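Local atomic coordinates of devB protein (PDB entry 1Y89), a protein that probably hydrolyses 6-phosphogluconolactone to 6-phosphogluconate in the pentose phosphate pathway. Residues D19-Y24 / K60-W65; S79-A84 / Q97-I102; Q117-V122 / P130-I135. All blocks are in the same frame, centred on the assembly; numbering follows the deposited sequence.

Contact 1 (D19-Y24 / K60-W65); sequences DDMLAY and KNLHFW. With PE5 (3,6,9,12,15,18,21,24-octaoxahexacosan-1-ol), chain F.
Met-21 and Leu-62 share most of this contact, the selenomethionine reaching from helix 10-25 to Leu-62 and Phe-64 on strand 62-70. Its CB stops short of the strand, but CG, anti to the backbone N (chi1 -161°), meets Leu-62 CD1 at 3.7 Å. A bend at chi2 brings SE to 4.0 Å from Phe-64 CE1, with Leu-62 CD1 also near it, and a second at chi3 leaves the terminal CE beside the same ring carbon. SE lies close to the ring plane, 84° off the normal and 5.2 Å from the Phe-64 centroid. This is a Met-aromatic contact at the ring edge. The other branch of Leu-62 works one turn further along the helix, its CD2 lying 4.2 Å from Tyr-24 CB. The Tyr-24 ring itself leads away: its OH bonds to Arg-186 NH1, and the bound polyether sets its O2 over one ring face.

All four residues are buried. The axes of the two short segments approach to 10.4 Å at 127°. Strand 31-35 lies alongside and supplies Ile-33 to Met-21 and Phe-64, while Trp-134 of strand 134-137 touches Met-21; through these neighbours the contact joins a helix to the face of the central sheet in a layered alpha/beta fold.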
loop_
_atom_site.group_PDB
_atom_site.type_symbol
_atom_site.label_atom_id
_atom_site.label_comp_id
_atom_site.label_asym_id
_atom_site.label_seq_id
_atom_site.Cartn_x
_atom_site.Cartn_y
_atom_site.Cartn_z
ATOM N N ASP A 19 -8.956 7.075 7.583
ATOM C CA ASP A 19 -9.111 7.765 6.278
ATOM C C ASP A 19 -9.782 6.847 5.268
ATOM O O ASP A 19 -10.634 7.302 4.496
ATOM C CB ASP A 19 -7.797 8.305 5.739
ATOM C CG ASP A 19 -7.267 9.483 6.570
ATOM O OD1 ASP A 19 -8.067 10.129 7.293
ATOM O OD2 ASP A 19 -6.065 9.755 6.479
ATOM N N ASP A 20 -9.427 5.566 5.291
ATOM C CA ASP A 20 -10.052 4.601 4.372
ATOM C C ASP A 20 -11.533 4.427 4.729
ATOM O O ASP A 20 -12.376 4.389 3.841
ATOM C CB ASP A 20 -9.335 3.242 4.454
ATOM C CG ASP A 20 -8.069 3.195 3.627
ATOM O OD1 ASP A 20 -7.723 4.204 2.984
ATOM O OD2 ASP A 20 -7.400 2.147 3.619
HETATM N N MSE A 21 -11.833 4.336 6.027
HETATM C CA MSE A 21 -13.221 4.203 6.496
HETATM C C MSE A 21 -14.077 5.373 5.971
HETATM O O MSE A 21 -15.190 5.183 5.481
HETATM C CB MSE A 21 -13.237 4.152 8.030
HETATM C CG MSE A 21 -14.480 3.597 8.642
HETATM SE SE MSE A 21 -14.444 1.626 8.417
HETATM C CE MSE A 21 -13.347 1.112 9.792
ATOM N N LEU A 22 -13.556 6.584 6.115
ATOM C CA LEU A 22 -14.192 7.773 5.537
ATOM C C LEU A 22 -14.443 7.616 4.021
ATOM O O LEU A 22 -15.577 7.820 3.532
ATOM C CB LEU A 22 -13.319 9.018 5.805
ATOM C CG LEU A 22 -13.834 10.376 5.291
ATOM C CD1 LEU A 22 -15.248 10.637 5.775
ATOM C CD2 LEU A 22 -12.918 11.529 5.722
ATOM N N ALA A 23 -13.393 7.275 3.271
ATOM C CA ALA A 23 -13.523 7.164 1.809
ATOM C C ALA A 23 -14.531 6.077 1.411
ATOM O O ALA A 23 -15.363 6.277 0.518
ATOM C CB ALA A 23 -12.135 6.856 1.164
ATOM N N TYR A 24 -14.467 4.932 2.085
ATOM C CA TYR A 24 -15.463 3.882 1.852
ATOM C C TYR A 24 -16.880 4.426 2.034
ATOM O O TYR A 24 -17.751 4.136 1.216
ATOM C CB TYR A 24 -15.267 2.712 2.822
ATOM C CG TYR A 24 -14.229 1.691 2.391
ATOM C CD1 TYR A 24 -14.368 0.988 1.169
ATOM C CD2 TYR A 24 -13.142 1.366 3.234
ATOM C CE1 TYR A 24 -13.424 0.004 0.791
ATOM C CE2 TYR A 24 -12.195 0.391 2.854
ATOM C CZ TYR A 24 -12.342 -0.277 1.637
ATOM O OH TYR A 24 -11.422 -1.247 1.269
ATOM N N LYS A 60 -24.330 5.747 7.616
ATOM C CA LYS A 60 -25.470 5.084 6.983
ATOM C C LYS A 60 -25.080 4.106 5.851
ATOM O O LYS A 60 -25.839 3.178 5.545
ATOM C CB LYS A 60 -26.502 6.116 6.467
ATOM C CG LYS A 60 -25.996 6.910 5.274
ATOM C CD LYS A 60 -26.920 8.086 4.885
ATOM C CE LYS A 60 -26.241 9.023 3.848
ATOM N NZ LYS A 60 -27.235 10.057 3.323
ATOM N N ASN A 61 -23.911 4.327 5.239
ATOM C CA ASN A 61 -23.367 3.471 4.169
ATOM C C ASN A 61 -22.453 2.323 4.640
ATOM O O ASN A 61 -22.120 1.409 3.873
ATOM C CB ASN A 61 -22.611 4.333 3.147
ATOM C CG ASN A 61 -23.517 5.271 2.421
ATOM O OD1 ASN A 61 -24.698 4.951 2.208
ATOM N ND2 ASN A 61 -22.988 6.436 2.013
ATOM N N LEU A 62 -22.063 2.352 5.912
ATOM C CA LEU A 62 -21.153 1.317 6.449
ATOM C C LEU A 62 -21.931 0.273 7.225
ATOM O O LEU A 62 -22.857 0.601 7.941
ATOM C CB LEU A 62 -20.070 1.949 7.358
ATOM C CG LEU A 62 -19.163 3.043 6.790
ATOM C CD1 LEU A 62 -18.051 3.419 7.763
ATOM C CD2 LEU A 62 -18.565 2.625 5.456
ATOM N N HIS A 63 -21.566 -0.998 7.054
ATOM C CA HIS A 63 -22.151 -2.088 7.817
ATOM C C HIS A 63 -21.047 -2.795 8.564
ATOM O O HIS A 63 -20.051 -3.197 7.956
ATOM C CB HIS A 63 -22.881 -3.073 6.872
ATOM C CG HIS A 63 -24.124 -2.485 6.283
ATOM N ND1 HIS A 63 -25.386 -2.811 6.727
ATOM C CD2 HIS A 63 -24.289 -1.500 5.360
ATOM C CE1 HIS A 63 -26.284 -2.109 6.050
ATOM N NE2 HIS A 63 -25.641 -1.299 5.221
ATOM N N PHE A 64 -21.195 -2.917 9.873
ATOM C CA PHE A 64 -20.163 -3.558 10.676
ATOM C C PHE A 64 -20.587 -4.933 11.104
ATOM O O PHE A 64 -21.714 -5.128 11.602
ATOM C CB PHE A 64 -19.801 -2.725 11.926
ATOM C CG PHE A 64 -19.063 -1.471 11.598
ATOM C CD1 PHE A 64 -17.879 -1.511 10.868
ATOM C CD2 PHE A 64 -19.546 -0.251 12.006
ATOM C CE1 PHE A 64 -17.176 -0.322 10.557
ATOM C CE2 PHE A 64 -18.856 0.937 11.695
ATOM C CZ PHE A 64 -17.671 0.894 10.967
ATOM N N TRP A 65 -19.649 -5.863 10.910
ATOM C CA TRP A 65 -19.805 -7.251 11.323
ATOM C C TRP A 65 -18.542 -7.560 12.123
ATOM O O TRP A 65 -17.647 -6.716 12.177
ATOM C CB TRP A 65 -19.881 -8.179 10.111
ATOM C CG TRP A 65 -20.972 -7.837 9.133
ATOM C CD1 TRP A 65 -20.954 -6.811 8.204
ATOM C CD2 TRP A 65 -22.200 -8.527 8.947
ATOM N NE1 TRP A 65 -22.126 -6.819 7.471
ATOM C CE2 TRP A 65 -22.891 -7.880 7.886
ATOM C CE3 TRP A 65 -22.783 -9.649 9.554
ATOM C CZ2 TRP A 65 -24.137 -8.292 7.448
ATOM C CZ3 TRP A 65 -24.033 -10.067 9.110
ATOM C CH2 TRP A 65 -24.698 -9.382 8.061
HETATM O O1 PE5 F . -12.846 5.193 -3.065
HETATM C C1 PE5 F . -12.860 3.917 -2.409
HETATM C C2 PE5 F . -12.531 4.079 -0.930
HETATM O O2 PE5 F . -11.677 3.024 -0.488
HETATM C C3 PE5 F . -10.595 3.434 0.332
HETATM C C4 PE5 F . -9.684 2.241 0.488
HETATM O O3 PE5 F . -8.645 2.283 -0.482
#

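Contact 2 (S79-A84 / Q97-I102); sequences SNYGEA and QNIHRI
Two first torsions set up the meeting of Tyr-81 and Arg-101. In Tyr-81 CG lies opposite the backbone N (chi1 163°), which carries the ring out from the first turn of helix 80-89 toward the loop 97-102. In Arg-101, chi1 of 73° places CG between the backbone N and the carbonyl carbon, and from there the chain runs extended to NE, sweeping obliquely across the tyrosine ring.

Contact is made by the aliphatic part of the arginine. Its CD sits over the centre of the Tyr-81 ring, 3.5 Å above the plane, in a well-placed CH-pi interaction. Nearer the backbone, Arg-101 CB approaches the rim of the ring, 3.6 Å from Tyr-81 CD1. The guanidinium rises away above the same face: its plane is tilted 41° from that of the ring, and CZ is 5.6 Å from the Tyr-81 centroid, so any cation-pi attraction is weak. Ile-99 approaches differently, pressing its CG2 branch against the edge of the ring at 3.8 Å from Tyr-81 CE1.

The helix start that bears Tyr-81 is fixed by polar bonds. Ser-79 is the N-cap, its OG accepting from Gly-82 N at 3.0 Å, and the carboxylate of Glu-69 receives the amides of Asn-80 and Tyr-81. Pro-74 adds further apolar contact to both Tyr-81 and Arg-101.

Chemically, the arginine is used at two levels. NH2 forms a salt bridge with Glu-105, so the charged end has its own partner above the ring, while CD, probably made slightly positive by the neighbouring guanidinium, is a favourable C-H donor to the pi face. The join between helix 80-89 and the following loop thus rests on CH-pi and apolar contacts at the partly exposed surface.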
loop_
_atom_site.group_PDB
_atom_site.type_symbol
_atom_site.label_atom_id
_atom_site.label_comp_id
_atom_site.label_asym_id
_atom_site.label_seq_id
_atom_site.Cartn_x
_atom_site.Cartn_y
_atom_site.Cartn_z
ATOM N N SER A 79 -16.708 -8.818 25.708
ATOM C CA SER A 79 -17.419 -8.678 24.431
ATOM C C SER A 79 -16.669 -7.772 23.453
ATOM O O SER A 79 -16.353 -6.617 23.797
ATOM C CB SER A 79 -18.808 -8.073 24.656
ATOM O OG SER A 79 -19.496 -8.033 23.421
ATOM N N ASN A 80 -16.390 -8.268 22.247
ATOM C CA ASN A 80 -15.813 -7.385 21.221
ATOM C C ASN A 80 -16.799 -6.273 20.868
ATOM O O ASN A 80 -16.427 -5.090 20.856
ATOM C CB ASN A 80 -15.421 -8.170 19.940
ATOM C CG ASN A 80 -14.228 -9.099 20.155
ATOM O OD1 ASN A 80 -13.394 -8.894 21.056
ATOM N ND2 ASN A 80 -14.124 -10.123 19.312
ATOM N N TYR A 81 -18.058 -6.654 20.574
ATOM C CA TYR A 81 -19.095 -5.654 20.286
ATOM C C TYR A 81 -19.203 -4.637 21.416
ATOM O O TYR A 81 -19.279 -3.434 21.171
ATOM C CB TYR A 81 -20.485 -6.305 20.059
ATOM C CG TYR A 81 -21.602 -5.294 20.165
ATOM C CD1 TYR A 81 -21.972 -4.501 19.064
ATOM C CD2 TYR A 81 -22.271 -5.093 21.381
ATOM C CE1 TYR A 81 -22.994 -3.547 19.177
ATOM C CE2 TYR A 81 -23.282 -4.144 21.500
ATOM C CZ TYR A 81 -23.620 -3.369 20.409
ATOM O OH TYR A 81 -24.636 -2.449 20.540
ATOM N N GLY A 82 -19.236 -5.138 22.651
ATOM C CA GLY A 82 -19.403 -4.286 23.838
ATOM C C GLY A 82 -18.352 -3.180 23.891
ATOM O O GLY A 82 -18.670 -2.011 24.182
ATOM N N GLU A 83 -17.100 -3.523 23.592
ATOM C CA GLU A 83 -16.050 -2.493 23.564
ATOM C C GLU A 83 -16.175 -1.490 22.371
ATOM O O GLU A 83 -15.981 -0.275 22.540
ATOM C CB GLU A 83 -14.664 -3.135 23.630
ATOM C CG GLU A 83 -13.536 -2.134 23.682
ATOM C CD GLU A 83 -12.368 -2.628 24.545
ATOM O OE1 GLU A 83 -11.636 -3.568 24.095
ATOM O OE2 GLU A 83 -12.213 -2.079 25.670
ATOM N N ALA A 84 -16.502 -2.004 21.182
ATOM C CA ALA A 84 -16.799 -1.166 20.020
ATOM C C ALA A 84 -17.949 -0.225 20.328
ATOM O O ALA A 84 -17.918 0.963 19.960
ATOM C CB ALA A 84 -17.118 -2.046 18.756
ATOM N N GLN A 97 -29.541 -0.914 12.481
ATOM C CA GLN A 97 -29.635 -1.993 11.491
ATOM C C GLN A 97 -28.311 -2.206 10.744
ATOM O O GLN A 97 -28.113 -3.261 10.147
ATOM C CB GLN A 97 -30.807 -1.753 10.496
ATOM C CG GLN A 97 -30.520 -0.647 9.436
ATOM C CD GLN A 97 -31.749 -0.119 8.711
ATOM O OE1 GLN A 97 -32.380 -0.839 7.911
ATOM N NE2 GLN A 97 -32.091 1.166 8.963
ATOM N N ASN A 98 -27.387 -1.233 10.822
ATOM C CA ASN A 98 -26.101 -1.331 10.123
ATOM C C ASN A 98 -25.039 -1.995 11.005
ATOM O O ASN A 98 -23.884 -2.197 10.589
ATOM C CB ASN A 98 -25.603 0.084 9.732
ATOM C CG ASN A 98 -26.341 0.655 8.541
ATOM O OD1 ASN A 98 -27.499 0.333 8.320
ATOM N ND2 ASN A 98 -25.668 1.501 7.764
ATOM N N ILE A 99 -25.410 -2.283 12.246
ATOM C CA ILE A 99 -24.473 -2.927 13.168
ATOM C C ILE A 99 -24.946 -4.370 13.393
ATOM O O ILE A 99 -25.993 -4.596 13.970
ATOM C CB ILE A 99 -24.368 -2.135 14.509
ATOM C CG1 ILE A 99 -23.993 -0.676 14.242
ATOM C CG2 ILE A 99 -23.355 -2.793 15.455
ATOM C CD1 ILE A 99 -24.158 0.242 15.468
ATOM N N HIS A 100 -24.188 -5.339 12.907
ATOM C CA HIS A 100 -24.683 -6.709 12.837
ATOM C C HIS A 100 -23.899 -7.530 13.854
ATOM O O HIS A 100 -22.987 -8.297 13.497
ATOM C CB HIS A 100 -24.460 -7.262 11.425
ATOM C CG HIS A 100 -25.066 -6.421 10.335
ATOM N ND1 HIS A 100 -26.293 -6.697 9.781
ATOM C CD2 HIS A 100 -24.599 -5.328 9.685
ATOM C CE1 HIS A 100 -26.578 -5.793 8.854
ATOM N NE2 HIS A 100 -25.545 -4.970 8.749
ATOM N N ARG A 101 -24.199 -7.360 15.137
ATOM C CA ARG A 101 -23.346 -8.056 16.093
ATOM C C ARG A 101 -23.600 -9.547 16.128
ATOM O O ARG A 101 -24.693 -10.028 15.769
ATOM C CB ARG A 101 -23.406 -7.447 17.482
ATOM C CG ARG A 101 -24.676 -7.721 18.229
ATOM C CD ARG A 101 -24.579 -7.284 19.679
ATOM N NE ARG A 101 -25.871 -7.541 20.294
ATOM C CZ ARG A 101 -26.151 -8.558 21.088
ATOM N NH1 ARG A 101 -25.210 -9.416 21.444
ATOM N NH2 ARG A 101 -27.376 -8.684 21.563
ATOM N N ILE A 102 -22.591 -10.281 16.576
ATOM C CA ILE A 102 -22.802 -11.687 16.885
ATOM C C ILE A 102 -23.462 -11.735 18.264
ATOM O O ILE A 102 -22.998 -11.050 19.200
ATOM C CB ILE A 102 -21.451 -12.453 16.856
ATOM C CG1 ILE A 102 -20.896 -12.464 15.409
ATOM C CG2 ILE A 102 -21.604 -13.899 17.420
ATOM C CD1 ILE A 102 -19.462 -12.965 15.257
#

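Contact 3 (Q117-V122 / P130-I135); sequences QAMAHV and PVFDWI
Met-119 and Ala-120, the residues that meet Pro-130, stand in a helical turn whose shortest backbone bond runs from His-121 N to Gln-117 O at 2.9 Å. This is the last part of helix 108-122, a connecting helix of the Rossmann-like alpha/beta fold. It belongs to the beta-alpha-beta crossover from strand 62-70 to the parallel strand 134-137, which lies on the other side of strand 31-35. After the helix the chain makes a small antiparallel hairpin, 125-126 with 129-130, and Pro-130 ends that excursion by turning back against the helix.

The proline ring is laid against the backbone and the root of a side chain. Its CG meets Met-119 CB at 3.9 Å, and its CB lies at the same distance from Met-119 O. Ala-120 adds a looser contact, its N being 4.4 Å from Pro-130 CG. The methyl group of Ala-120 starts away from the proline, which therefore sees the alanine through its main chain.

Beyond CB, the selenomethionine Met-119 passes the proline and reaches Phe-132. With CG beside the backbone N (chi1 -70°) the chain runs straight through chi2, and it bends only at chi3, where CE turns aside from the phenylalanine. The two side chains cross at about a right angle. Phe-132 also meets Trp-65 edge-to-face and makes a cation-pi contact with Lys-176, so its ring is fixed from several directions in the buried layer between helix and sheet.

Selenium comes in at the ring edge, giving a Met-aromatic contact 82° off the ring normal: SE straddles the Phe-132 CE1-CZ bond, 3.6 Å from CE1 and 3.8 Å from CZ.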
loop_
_atom_site.group_PDB
_atom_site.type_symbol
_atom_site.label_atom_id
_atom_site.label_comp_id
_atom_site.label_asym_id
_atom_site.label_seq_id
_atom_site.Cartn_x
_atom_site.Cartn_y
_atom_site.Cartn_z
ATOM N N GLN A 117 -26.253 -17.184 8.089
ATOM C CA GLN A 117 -27.399 -16.933 7.202
ATOM C C GLN A 117 -27.538 -15.422 7.025
ATOM O O GLN A 117 -27.850 -14.966 5.934
ATOM C CB GLN A 117 -28.702 -17.481 7.795
ATOM C CG GLN A 117 -28.740 -18.985 8.017
ATOM C CD GLN A 117 -28.542 -19.805 6.727
ATOM O OE1 GLN A 117 -27.396 -20.063 6.284
ATOM N NE2 GLN A 117 -29.651 -20.260 6.154
ATOM N N ALA A 118 -27.294 -14.659 8.107
ATOM C CA ALA A 118 -27.386 -13.191 8.074
ATOM C C ALA A 118 -26.374 -12.595 7.060
ATOM O O ALA A 118 -26.733 -11.713 6.240
ATOM C CB ALA A 118 -27.165 -12.584 9.488
HETATM N N MSE A 119 -25.139 -13.100 7.077
HETATM C CA MSE A 119 -24.117 -12.637 6.108
HETATM C C MSE A 119 -24.514 -13.009 4.679
HETATM O O MSE A 119 -24.456 -12.153 3.780
HETATM C CB MSE A 119 -22.735 -13.208 6.425
HETATM C CG MSE A 119 -22.102 -12.631 7.681
HETATM SE SE MSE A 119 -20.272 -13.373 7.768
HETATM C CE MSE A 119 -20.693 -15.209 8.414
ATOM N N ALA A 120 -24.932 -14.276 4.480
ATOM C CA ALA A 120 -25.320 -14.757 3.161
ATOM C C ALA A 120 -26.509 -13.996 2.599
ATOM O O ALA A 120 -26.623 -13.842 1.360
ATOM C CB ALA A 120 -25.640 -16.281 3.189
ATOM N N HIS A 121 -27.410 -13.554 3.487
ATOM C CA HIS A 121 -28.633 -12.882 3.045
ATOM C C HIS A 121 -28.369 -11.493 2.443
ATOM O O HIS A 121 -28.899 -11.166 1.387
ATOM C CB HIS A 121 -29.687 -12.777 4.159
ATOM C CG HIS A 121 -30.989 -12.184 3.701
ATOM N ND1 HIS A 121 -31.789 -12.784 2.751
ATOM C CD2 HIS A 121 -31.623 -11.041 4.054
ATOM C CE1 HIS A 121 -32.874 -12.054 2.557
ATOM N NE2 HIS A 121 -32.790 -10.981 3.323
ATOM N N VAL A 122 -27.549 -10.696 3.101
ATOM C CA VAL A 122 -27.481 -9.290 2.722
ATOM C C VAL A 122 -26.190 -8.845 2.061
ATOM O O VAL A 122 -26.176 -7.805 1.395
ATOM C CB VAL A 122 -27.843 -8.325 3.875
ATOM C CG1 VAL A 122 -29.220 -8.687 4.461
ATOM C CG2 VAL A 122 -26.781 -8.296 4.945
ATOM N N PRO A 130 -20.417 -14.786 1.032
ATOM C CA PRO A 130 -20.463 -13.316 1.145
ATOM C C PRO A 130 -19.077 -12.732 0.929
ATOM O O PRO A 130 -18.074 -13.230 1.508
ATOM C CB PRO A 130 -20.899 -13.084 2.599
ATOM C CG PRO A 130 -20.724 -14.393 3.294
ATOM C CD PRO A 130 -20.913 -15.441 2.257
ATOM N N VAL A 131 -19.028 -11.677 0.124
ATOM C CA VAL A 131 -17.767 -11.032 -0.207
ATOM C C VAL A 131 -17.645 -9.720 0.614
ATOM O O VAL A 131 -18.300 -8.721 0.334
ATOM C CB VAL A 131 -17.665 -10.790 -1.720
ATOM C CG1 VAL A 131 -16.382 -9.943 -2.064
ATOM C CG2 VAL A 131 -17.699 -12.153 -2.487
ATOM N N PHE A 132 -16.841 -9.752 1.672
ATOM C CA PHE A 132 -16.613 -8.544 2.449
ATOM C C PHE A 132 -15.794 -7.554 1.652
ATOM O O PHE A 132 -14.876 -7.930 0.897
ATOM C CB PHE A 132 -15.943 -8.863 3.799
ATOM C CG PHE A 132 -16.949 -9.261 4.862
ATOM C CD1 PHE A 132 -17.493 -10.548 4.879
ATOM C CD2 PHE A 132 -17.402 -8.318 5.782
ATOM C CE1 PHE A 132 -18.469 -10.909 5.812
ATOM C CE2 PHE A 132 -18.379 -8.641 6.740
ATOM C CZ PHE A 132 -18.905 -9.919 6.776
ATOM N N ASP A 133 -16.137 -6.290 1.822
ATOM C CA ASP A 133 -15.319 -5.214 1.250
ATOM C C ASP A 133 -14.000 -5.102 1.993
ATOM O O ASP A 133 -12.965 -4.814 1.374
ATOM C CB ASP A 133 -16.068 -3.878 1.289
ATOM C CG ASP A 133 -17.279 -3.881 0.390
ATOM O OD1 ASP A 133 -17.111 -3.698 -0.838
ATOM O OD2 ASP A 133 -18.394 -4.098 0.903
ATOM N N TRP A 134 -14.025 -5.368 3.298
ATOM C CA TRP A 134 -12.839 -5.151 4.124
ATOM C C TRP A 134 -12.958 -5.927 5.413
ATOM O O TRP A 134 -13.980 -5.827 6.135
ATOM C CB TRP A 134 -12.714 -3.663 4.466
ATOM C CG TRP A 134 -11.329 -3.246 4.983
ATOM C CD1 TRP A 134 -10.159 -3.977 4.938
ATOM C CD2 TRP A 134 -10.994 -1.976 5.551
ATOM N NE1 TRP A 134 -9.117 -3.229 5.459
ATOM C CE2 TRP A 134 -9.604 -1.992 5.832
ATOM C CE3 TRP A 134 -11.747 -0.821 5.866
ATOM C CZ2 TRP A 134 -8.930 -0.874 6.398
ATOM C CZ3 TRP A 134 -11.080 0.286 6.425
ATOM C CH2 TRP A 134 -9.684 0.246 6.683
ATOM N N ILE A 135 -11.929 -6.703 5.728
ATOM C CA ILE A 135 -11.897 -7.420 6.994
ATOM C C ILE A 135 -10.632 -6.974 7.706
ATOM O O ILE A 135 -9.509 -7.130 7.164
ATOM C CB ILE A 135 -11.913 -8.971 6.786
ATOM C CG1 ILE A 135 -13.169 -9.396 5.967
ATOM C CG2 ILE A 135 -11.843 -9.719 8.136
ATOM C CD1 ILE A 135 -13.282 -10.936 5.751
#

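From the N terminus, the three contacts close in series, with none nested or crossed. Contact 1 closes first, bringing the chain back from helix 10-25 through strand 31-35 and the helices 39-48 and 53-56 to strand 62-70. Contact 2 then closes the short return from helix 80-89 to the loop 97-102, and contact 3 closes the hairpin excursion between helix 108-122 and the approach to strand 134-137. Contacts 1 and 2 join where Phe-64 O probably accepts from His-100 N. Contacts 1 and 3 reach the same sheet: Trp-65 packs on Ala-118 and Met-119, and Tyr-24 meets Trp-134. Contacts 2 and 3 do not touch.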